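Local coordinates for protein fiber (PDB 4UE0) that forms the trimeric head domain of an atadenovirus fibre, the capsid protein that probably attaches the virion to a host-cell receptor, at residues 50-55 against 97-102; 69-74 against 87-92; 44-49 against 106-111. One frame throughout, in Å; residues are numbered along the deposited sequence.

Contact 1. Residues 50-55 against 97-102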
loop_
_atom_site.group_PDB
_atom_site.type_symbol
_atom_site.label_atom_id
_atom_site.label_comp_id
_atom_site.label_asym_id
_atom_site.label_seq_id
_atom_site.Cartn_x
_atom_site.Cartn_y
_atom_site.Cartn_z
ATOM N N THR A 50 -16.293 -7.282 12.444
ATOM C CA THR A 50 -15.603 -6.064 12.810
ATOM C C THR A 50 -14.234 -6.356 13.387
ATOM O O THR A 50 -13.385 -5.468 13.415
ATOM C CB THR A 50 -16.408 -5.225 13.827
ATOM O OG1 THR A 50 -16.757 -6.022 14.961
ATOM C CG2 THR A 50 -17.666 -4.728 13.202
ATOM N N THR A 51 -14.030 -7.556 13.897
ATOM C CA THR A 51 -12.777 -7.908 14.564
ATOM C C THR A 51 -12.362 -9.315 14.191
ATOM O O THR A 51 -13.205 -10.218 14.186
ATOM C CB THR A 51 -12.896 -7.842 16.109
ATOM O OG1 THR A 51 -13.495 -6.598 16.509
ATOM C CG2 THR A 51 -11.557 -8.049 16.778
ATOM N N ILE A 52 -11.091 -9.489 13.849
ATOM C CA ILE A 52 -10.480 -10.795 13.688
ATOM C C ILE A 52 -9.423 -10.918 14.763
ATOM O O ILE A 52 -8.582 -10.040 14.904
ATOM C CB ILE A 52 -9.835 -10.952 12.301
ATOM C CG1 ILE A 52 -10.902 -10.898 11.212
ATOM C CG2 ILE A 52 -9.045 -12.233 12.224
ATOM C CD1 ILE A 52 -10.331 -10.812 9.802
ATOM N N TYR A 53 -9.490 -11.986 15.554
ATOM C CA TYR A 53 -8.536 -12.177 16.637
ATOM C C TYR A 53 -8.021 -13.608 16.609
ATOM O O TYR A 53 -8.668 -14.516 16.076
ATOM C CB TYR A 53 -9.187 -11.847 17.989
ATOM C CG TYR A 53 -10.404 -12.643 18.265
ATOM C CD1 TYR A 53 -10.320 -13.980 18.661
ATOM C CD2 TYR A 53 -11.654 -12.104 18.065
ATOM C CE1 TYR A 53 -11.440 -14.734 18.832
ATOM C CE2 TYR A 53 -12.794 -12.859 18.294
ATOM C CZ TYR A 53 -12.677 -14.190 18.668
ATOM O OH TYR A 53 -13.815 -14.955 18.857
ATOM N N PHE A 54 -6.870 -13.814 17.213
ATOM C CA PHE A 54 -6.236 -15.104 17.232
ATOM C C PHE A 54 -5.051 -15.054 18.186
ATOM O O PHE A 54 -4.598 -13.991 18.602
ATOM C CB PHE A 54 -5.780 -15.510 15.815
ATOM C CG PHE A 54 -4.808 -14.549 15.198
ATOM C CD1 PHE A 54 -5.257 -13.403 14.540
ATOM C CD2 PHE A 54 -3.450 -14.790 15.289
ATOM C CE1 PHE A 54 -4.355 -12.520 13.993
ATOM C CE2 PHE A 54 -2.547 -13.925 14.743
ATOM C CZ PHE A 54 -2.994 -12.793 14.095
ATOM N N GLN A 55 -4.543 -16.229 18.495
ATOM C CA GLN A 55 -3.408 -16.349 19.388
ATOM C C GLN A 55 -2.143 -16.370 18.541
ATOM O O GLN A 55 -2.013 -17.148 17.583
ATOM C CB GLN A 55 -3.554 -17.581 20.273
ATOM C CG GLN A 55 -2.685 -17.587 21.512
ATOM C CD GLN A 55 -3.029 -18.756 22.412
ATOM O OE1 GLN A 55 -3.932 -19.547 22.113
ATOM N NE2 GLN A 55 -2.318 -18.870 23.518
ATOM N N ILE A 97 -3.677 -11.369 19.323
ATOM C CA ILE A 97 -3.679 -10.288 18.344
ATOM C C ILE A 97 -5.107 -10.013 17.900
ATOM O O ILE A 97 -5.860 -10.953 17.588
ATOM C CB ILE A 97 -2.784 -10.648 17.147
ATOM C CG1 ILE A 97 -1.350 -10.823 17.660
ATOM C CG2 ILE A 97 -2.876 -9.576 16.051
ATOM C CD1 ILE A 97 -0.306 -11.159 16.629
ATOM N N SER A 98 -5.479 -8.729 17.870
ATOM C CA SER A 98 -6.768 -8.274 17.398
ATOM C C SER A 98 -6.582 -7.318 16.219
ATOM O O SER A 98 -5.825 -6.351 16.309
ATOM C CB SER A 98 -7.509 -7.563 18.523
ATOM O OG SER A 98 -7.793 -8.458 19.584
ATOM N N ILE A 99 -7.301 -7.634 15.145
ATOM C CA ILE A 99 -7.388 -6.819 13.945
ATOM C C ILE A 99 -8.786 -6.229 13.952
ATOM O O ILE A 99 -9.772 -6.943 13.760
ATOM C CB ILE A 99 -7.171 -7.667 12.664
ATOM C CG1 ILE A 99 -5.803 -8.364 12.681
ATOM C CG2 ILE A 99 -7.290 -6.787 11.419
ATOM C CD1 ILE A 99 -5.631 -9.425 11.631
ATOM N N ASN A 100 -8.863 -4.927 14.178
ATOM C CA ASN A 100 -10.135 -4.235 14.270
ATOM C C ASN A 100 -10.372 -3.394 13.058
ATOM O O ASN A 100 -9.530 -2.551 12.711
ATOM C CB ASN A 100 -10.199 -3.381 15.529
ATOM C CG ASN A 100 -10.689 -4.172 16.696
ATOM O OD1 ASN A 100 -11.886 -4.496 16.773
ATOM N ND2 ASN A 100 -9.806 -4.488 17.615
ATOM N N PHE A 101 -11.501 -3.600 12.421
ATOM C CA PHE A 101 -11.945 -2.798 11.266
ATOM C C PHE A 101 -12.815 -1.660 11.769
ATOM O O PHE A 101 -13.605 -1.844 12.694
ATOM C CB PHE A 101 -12.674 -3.698 10.262
ATOM C CG PHE A 101 -11.783 -4.761 9.723
ATOM C CD1 PHE A 101 -10.927 -4.505 8.673
ATOM C CD2 PHE A 101 -11.735 -6.003 10.321
ATOM C CE1 PHE A 101 -10.057 -5.469 8.217
ATOM C CE2 PHE A 101 -10.862 -6.965 9.857
ATOM C CZ PHE A 101 -10.015 -6.697 8.819
ATOM N N SER A 102 -12.731 -0.517 11.115
ATOM C CA SER A 102 -13.446 0.667 11.563
ATOM C C SER A 102 -14.949 0.500 11.514
ATOM O O SER A 102 -15.671 1.151 12.278
ATOM C CB SER A 102 -12.997 1.850 10.726
ATOM O OG SER A 102 -13.125 1.599 9.337
HETATM O O HOH W 1 -13.761 -3.206 15.437
#
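The ring of Phe54 lies alongside the side chain of Ile97, which covers one of its faces. Ile97 CB sits 4.1 Å from the centroid of the Phe54 ring and 24° off the ring normal, a CH-pi contact displaced toward the CZ rim, while CG2 and CD1 of the isoleucine meet the same end of the ring. Ile99 approaches at the edge, its CD1 4.1 Å from Phe54 CE1. With chi1 at 59°, CG of Phe54 stands between its own backbone N and carbonyl carbon, which swings the ring across to the partner strand. At the other end of the pair, the Phe101 ring is met at its edge, by Thr50 O near CD2 and by Ile52 CD1, 3.9 Å from Phe101 CE2.

The backbones run antiparallel, and Ile52-Ile99 and Phe54-Ile97 are the hydrogen-bonded pairs. Phe101 N extends the pattern by donating to Thr50 O at 2.8 Å. The sheet face of Thr51 and Tyr53 carries a polar side-chain pair. Thr51 OG1 gives its proton to Asn100 OD1 at 2.7 Å, arriving 37° above the carbonyl plane of the amide and thus not along a lone pair. A water 2.6 Å from Asn100 OD1 also lies near Thr50 O; it can donate to either, but it has more acceptors in reach than protons, making a second bond to OD1 only probable.

Strand 51-55 is one of the two outer strands of its four-stranded sheet within the chain, and strand 96-101 pairs on its far side with strand 83-93. The face bearing Ile52, Phe54, Ile97 and Ile99 is buried as in a beta sandwich: Ile52, Phe54 and Ile99 pack on strand 19-29 of the second sheet, and Ile52 and Phe54 also reach strand 8-16.

Contact 2. Residues 69-74 against 87-92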
loop_
_atom_site.group_PDB
_atom_site.type_symbol
_atom_site.label_atom_id
_atom_site.label_comp_id
_atom_site.label_asym_id
_atom_site.label_seq_id
_atom_site.Cartn_x
_atom_site.Cartn_y
_atom_site.Cartn_z
ATOM N N PRO A 69 -0.653 0.698 18.409
ATOM C CA PRO A 69 -1.062 -0.335 17.462
ATOM C C PRO A 69 -0.621 0.030 16.048
ATOM O O PRO A 69 -0.419 1.218 15.738
ATOM C CB PRO A 69 -2.591 -0.340 17.571
ATOM C CG PRO A 69 -2.962 0.515 18.691
ATOM C CD PRO A 69 -1.812 1.427 18.955
ATOM N N PHE A 70 -0.535 -0.981 15.202
ATOM C CA PHE A 70 -0.391 -0.750 13.778
ATOM C C PHE A 70 -1.707 -0.197 13.228
ATOM O O PHE A 70 -2.785 -0.631 13.638
ATOM C CB PHE A 70 -0.046 -2.037 13.056
ATOM C CG PHE A 70 1.303 -2.596 13.389
ATOM C CD1 PHE A 70 1.477 -3.510 14.419
ATOM C CD2 PHE A 70 2.407 -2.267 12.618
ATOM C CE1 PHE A 70 2.731 -4.014 14.707
ATOM C CE2 PHE A 70 3.655 -2.800 12.898
ATOM C CZ PHE A 70 3.814 -3.663 13.939
ATOM N N TYR A 71 -1.597 0.743 12.279
ATOM C CA TYR A 71 -2.773 1.308 11.623
ATOM C C TYR A 71 -2.551 1.282 10.114
ATOM O O TYR A 71 -1.592 1.833 9.599
ATOM C CB TYR A 71 -3.076 2.760 12.111
ATOM C CG TYR A 71 -4.222 3.351 11.348
ATOM C CD1 TYR A 71 -5.533 2.868 11.509
ATOM C CD2 TYR A 71 -3.996 4.265 10.356
ATOM C CE1 TYR A 71 -6.560 3.290 10.709
ATOM C CE2 TYR A 71 -5.028 4.722 9.547
ATOM C CZ TYR A 71 -6.311 4.197 9.684
ATOM O OH TYR A 71 -7.334 4.580 8.858
ATOM N N ALA A 72 -3.504 0.683 9.395
ATOM C CA ALA A 72 -3.499 0.613 7.938
ATOM C C ALA A 72 -4.910 0.822 7.427
ATOM O O ALA A 72 -5.832 1.070 8.203
ATOM C CB ALA A 72 -2.932 -0.720 7.468
ATOM N N SER A 73 -5.119 0.756 6.116
ATOM C CA SER A 73 -6.450 0.806 5.546
ATOM C C SER A 73 -6.600 -0.238 4.464
ATOM O O SER A 73 -5.613 -0.738 3.906
ATOM C CB SER A 73 -6.818 2.178 4.995
ATOM O OG SER A 73 -6.083 2.438 3.819
ATOM N N CYS A 74 -7.839 -0.578 4.182
ATOM C CA CYS A 74 -8.190 -1.483 3.112
ATOM C C CYS A 74 -9.518 -1.079 2.545
ATOM O O CYS A 74 -10.176 -0.172 3.069
ATOM C CB CYS A 74 -8.185 -2.934 3.618
ATOM S SG CYS A 74 -9.444 -3.293 4.832
ATOM N N GLY A 87 -10.540 1.502 8.131
ATOM C CA GLY A 87 -9.351 1.559 8.942
ATOM C C GLY A 87 -9.099 0.209 9.601
ATOM O O GLY A 87 -10.052 -0.470 9.993
ATOM N N VAL A 88 -7.835 -0.183 9.698
ATOM C CA VAL A 88 -7.426 -1.467 10.256
ATOM C C VAL A 88 -6.429 -1.191 11.381
ATOM O O VAL A 88 -5.392 -0.601 11.149
ATOM C CB VAL A 88 -6.751 -2.355 9.200
ATOM C CG1 VAL A 88 -6.539 -3.740 9.795
ATOM C CG2 VAL A 88 -7.560 -2.433 7.916
ATOM N N THR A 89 -6.827 -1.529 12.598
ATOM C CA THR A 89 -5.978 -1.305 13.776
ATOM C C THR A 89 -5.599 -2.662 14.337
ATOM O O THR A 89 -6.493 -3.453 14.662
ATOM C CB THR A 89 -6.736 -0.462 14.820
ATOM O OG1 THR A 89 -7.107 0.808 14.232
ATOM C CG2 THR A 89 -5.850 -0.203 16.034
ATOM N N ILE A 90 -4.308 -2.928 14.435
ATOM C CA ILE A 90 -3.820 -4.226 14.864
ATOM C C ILE A 90 -3.017 -4.062 16.140
ATOM O O ILE A 90 -2.043 -3.335 16.199
ATOM C CB ILE A 90 -2.956 -4.918 13.811
ATOM C CG1 ILE A 90 -3.589 -4.865 12.417
ATOM C CG2 ILE A 90 -2.730 -6.360 14.253
ATOM C CD1 ILE A 90 -3.160 -3.694 11.534
ATOM N N SER A 91 -3.524 -4.708 17.181
ATOM C CA SER A 91 -3.026 -4.572 18.552
ATOM C C SER A 91 -2.797 -5.966 19.173
ATOM O O SER A 91 -3.295 -6.960 18.648
ATOM C CB SER A 91 -4.045 -3.770 19.383
ATOM O OG SER A 91 -5.327 -4.361 19.407
ATOM N N LYS A 92 -2.030 -5.995 20.260
ATOM C CA LYS A 92 -1.772 -7.222 20.985
ATOM C C LYS A 92 -2.047 -6.992 22.469
ATOM O O LYS A 92 -1.669 -5.958 23.039
ATOM C CB LYS A 92 -0.330 -7.654 20.772
ATOM C CG LYS A 92 0.012 -8.975 21.418
ATOM C CD LYS A 92 1.359 -9.502 20.966
ATOM C CE LYS A 92 2.490 -8.912 21.774
ATOM N NZ LYS A 92 2.482 -9.414 23.178
#
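Tyr71 reaches across to strand 87-92 along most of its length. CB and CG of Tyr71 lie 4.2 and 4.1 Å from Val88 O; farther out, CD1 comes within 3.5 Å of that oxygen and has Thr89 OG1 at the ring edge, 3.8 Å away. CE1 then meets Gly87 CA at 3.7 Å, and OH ends 3.6 Å from the same CA. A chi1 of 176°, with CG anti to the backbone N, extends the ring along the partner strand toward Gly87, where the absence of a side chain lets it settle close to the backbone. The hydroxyl is hydrogen-bonded to Thr75 OG1 of the second subunit.

Pro69 and Thr89 lie side by side on the same face as Tyr71, Pro69 CB being 3.6 Å from Thr89 CG2. On the opposite face, Phe70 CB touches Ile90 CD1, but the Phe70 ring leads away from the partner strand and has Ile90 O at its edge. Val88 CG2 packs against Cys74 SG at 3.7 Å. Paired N-H and C=O groups join Phe70 with Ile90 and Ala72 with Val88; Val88 N reaches Ala72 O from 38° above the carbonyl plane.

The two strands form an antiparallel beta hairpin. Phe70 and Ile90 pack on strands 34-40 and 114-120 and Ala72 on 114-120, while Val88 meets Ile99 and Phe101 of strand 96-101. Gln42 of the second subunit bonds to Pro69 O and Tyr71 N along the strand edge, and Ser73 and Thr89, on the face of Tyr71, pack on Thr75 and Gln77 of that subunit. The hairpin forms part of one sheet of the two-sheet beta sandwich, as in other adenovirus fibre heads.

Contact 3. Residues 44-49 against 106-111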
loop_
_atom_site.group_PDB
_atom_site.type_symbol
_atom_site.label_atom_id
_atom_site.label_comp_id
_atom_site.label_asym_id
_atom_site.label_seq_id
_atom_site.Cartn_x
_atom_site.Cartn_y
_atom_site.Cartn_z
ATOM N N MET A 44 -11.536 -12.814 1.816
ATOM C CA MET A 44 -12.974 -12.729 1.593
ATOM C C MET A 44 -13.695 -13.135 2.883
ATOM O O MET A 44 -13.874 -14.334 3.178
ATOM C CB MET A 44 -13.508 -13.554 0.439
ATOM C CG MET A 44 -14.979 -13.261 0.226
ATOM S SD MET A 44 -15.639 -14.221 -1.140
ATOM C CE MET A 44 -15.147 -13.184 -2.517
ATOM N N PRO A 45 -14.119 -12.160 3.686
ATOM C CA PRO A 45 -14.884 -12.496 4.868
ATOM C C PRO A 45 -16.249 -13.037 4.458
ATOM O O PRO A 45 -16.823 -12.602 3.460
ATOM C CB PRO A 45 -15.002 -11.151 5.596
ATOM C CG PRO A 45 -15.025 -10.143 4.507
ATOM C CD PRO A 45 -14.062 -10.693 3.471
ATOM N N THR A 46 -16.812 -13.915 5.270
ATOM C CA THR A 46 -18.087 -14.557 4.966
ATOM C C THR A 46 -19.223 -14.050 5.843
ATOM O O THR A 46 -20.347 -14.533 5.739
ATOM C CB THR A 46 -17.947 -16.086 5.148
ATOM O OG1 THR A 46 -17.457 -16.334 6.464
ATOM C CG2 THR A 46 -16.959 -16.659 4.154
ATOM N N SER A 47 -18.914 -13.081 6.694
ATOM C CA SER A 47 -19.886 -12.478 7.596
ATOM C C SER A 47 -19.427 -11.044 7.864
ATOM O O SER A 47 -18.331 -10.646 7.494
ATOM C CB SER A 47 -20.032 -13.259 8.900
ATOM O OG SER A 47 -18.840 -13.251 9.656
ATOM N N ASP A 48 -20.290 -10.284 8.512
ATOM C CA ASP A 48 -20.071 -8.867 8.734
ATOM C C ASP A 48 -19.202 -8.638 9.955
ATOM O O ASP A 48 -19.595 -7.990 10.906
ATOM C CB ASP A 48 -21.404 -8.120 8.823
ATOM C CG ASP A 48 -22.243 -8.530 10.015
ATOM O OD1 ASP A 48 -22.096 -9.675 10.500
ATOM O OD2 ASP A 48 -23.068 -7.683 10.472
ATOM N N VAL A 49 -17.989 -9.147 9.904
ATOM C CA VAL A 49 -17.065 -9.029 11.007
ATOM C C VAL A 49 -16.523 -7.620 11.178
ATOM O O VAL A 49 -16.319 -6.861 10.212
ATOM C CB VAL A 49 -15.890 -10.004 10.951
ATOM C CG1 VAL A 49 -16.348 -11.443 10.897
ATOM C CG2 VAL A 49 -14.997 -9.698 9.807
ATOM N N GLU A 106 -18.413 -6.047 4.546
ATOM C CA GLU A 106 -19.481 -6.653 3.763
ATOM C C GLU A 106 -19.176 -8.128 3.549
ATOM O O GLU A 106 -18.094 -8.476 3.068
ATOM C CB GLU A 106 -19.604 -6.008 2.388
ATOM C CG GLU A 106 -19.866 -4.522 2.425
ATOM C CD GLU A 106 -21.229 -4.197 2.969
ATOM O OE1 GLU A 106 -22.193 -4.931 2.671
ATOM O OE2 GLU A 106 -21.341 -3.193 3.694
ATOM N N PRO A 107 -20.129 -9.019 3.841
ATOM C CA PRO A 107 -19.875 -10.422 3.561
ATOM C C PRO A 107 -19.663 -10.720 2.075
ATOM O O PRO A 107 -20.333 -10.147 1.230
ATOM C CB PRO A 107 -21.170 -11.110 4.038
ATOM C CG PRO A 107 -21.814 -10.154 4.995
ATOM C CD PRO A 107 -21.450 -8.808 4.457
ATOM N N ASN A 108 -18.781 -11.665 1.794
ATOM C CA ASN A 108 -18.645 -12.259 0.458
ATOM C C ASN A 108 -18.161 -11.289 -0.624
ATOM O O ASN A 108 -18.422 -11.481 -1.801
ATOM C CB ASN A 108 -19.942 -12.975 0.045
ATOM C CG ASN A 108 -20.415 -13.930 1.122
ATOM O OD1 ASN A 108 -21.577 -13.879 1.577
ATOM N ND2 ASN A 108 -19.506 -14.753 1.582
ATOM N N ILE A 109 -17.425 -10.275 -0.191
ATOM C CA ILE A 109 -16.773 -9.355 -1.084
ATOM C C ILE A 109 -15.301 -9.297 -0.683
ATOM O O ILE A 109 -14.965 -9.180 0.495
ATOM C CB ILE A 109 -17.408 -7.936 -0.997
ATOM C CG1 ILE A 109 -18.853 -7.984 -1.471
ATOM C CG2 ILE A 109 -16.557 -6.942 -1.793
ATOM C CD1 ILE A 109 -19.546 -6.646 -1.428
ATOM N N MET A 110 -14.411 -9.354 -1.664
ATOM C CA MET A 110 -12.998 -9.342 -1.381
ATOM C C MET A 110 -12.552 -8.040 -0.704
ATOM O O MET A 110 -12.989 -6.961 -1.077
ATOM C CB MET A 110 -12.200 -9.520 -2.673
ATOM C CG MET A 110 -10.757 -9.931 -2.440
ATOM S SD MET A 110 -10.532 -11.623 -1.809
ATOM C CE MET A 110 -11.018 -12.551 -3.251
ATOM N N VAL A 111 -11.659 -8.164 0.263
ATOM C CA VAL A 111 -11.011 -7.042 0.950
ATOM C C VAL A 111 -9.604 -6.950 0.382
ATOM O O VAL A 111 -8.906 -7.968 0.287
ATOM C CB VAL A 111 -10.952 -7.269 2.461
ATOM C CG1 VAL A 111 -10.235 -6.137 3.165
ATOM C CG2 VAL A 111 -12.345 -7.442 3.056
HETATM O O HOH W 2 -22.292 -15.335 4.032
#
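Met44 meets Met110 through its backbone, Met110 SD lying 3.9 Å from Met44 N. In one of two modelled conformers, the Met44 side chain also lies over the turn at Asn108, with CG 3.8 Å from Asn108 CA and CE between Asn108 O and Met110 N; these side-chain contacts hold for that copy alone and are correspondingly doubtful.

Pro45 makes the direct hydrogen bond across the contact. Its carbonyl oxygen accepts Asn108 N at 2.7 Å in a nearly straight bond (N-H...O 165°), gripping the middle of the type II turn from Glu106 to Ile109. Its ring CD touches Ile109 O and, at 3.7 Å, Val111 CG2, the two side chains crossing at about a right angle.

At Thr46, CA and CG2 face the amide nitrogen of Asn108, with ND2 3.7 Å from Thr46 CA. One water donates both to Thr46 O and to Asn108 OD1, bridging the backbone to the far end of the same amide. Ser47 and Asp48 continue past the Pro107 ring, whose CG lies 3.8 Å from Asp48 N; Asp48 is the centre of an inverse gamma turn.

The contact joins the loop between strands 34-40 and 51-55 to the one between strands 96-101 and 114-120. Pro45 also packs on Phe19 of strand 19-29 and on Gln76 of strand 70-77, while Met110 touches Ser68 of the third subunit.

How the contacts relate
From the N terminus, strands 8-16, 19-29 and 34-40 come before any of the contacts. Residues 44-49 then open the widest loop, closed by 106-111 in contact 3, and 50-55 follow at once to open the loop of contact 1. Within that, the 70-77/83-93 hairpin of contact 2 closes the shortest loop. The chain returns through 97-102 and 106-111, so the three closures nest without crossing. Contacts 1 and 2 share one sheet, joined where Asn100 N meets Thr89 O; contact 3 ties together the loops connecting this sheet to the other. Cys74 SG packs on Val111 CG1, linking contacts 2 and 3, whose centres are about 17 Å apart.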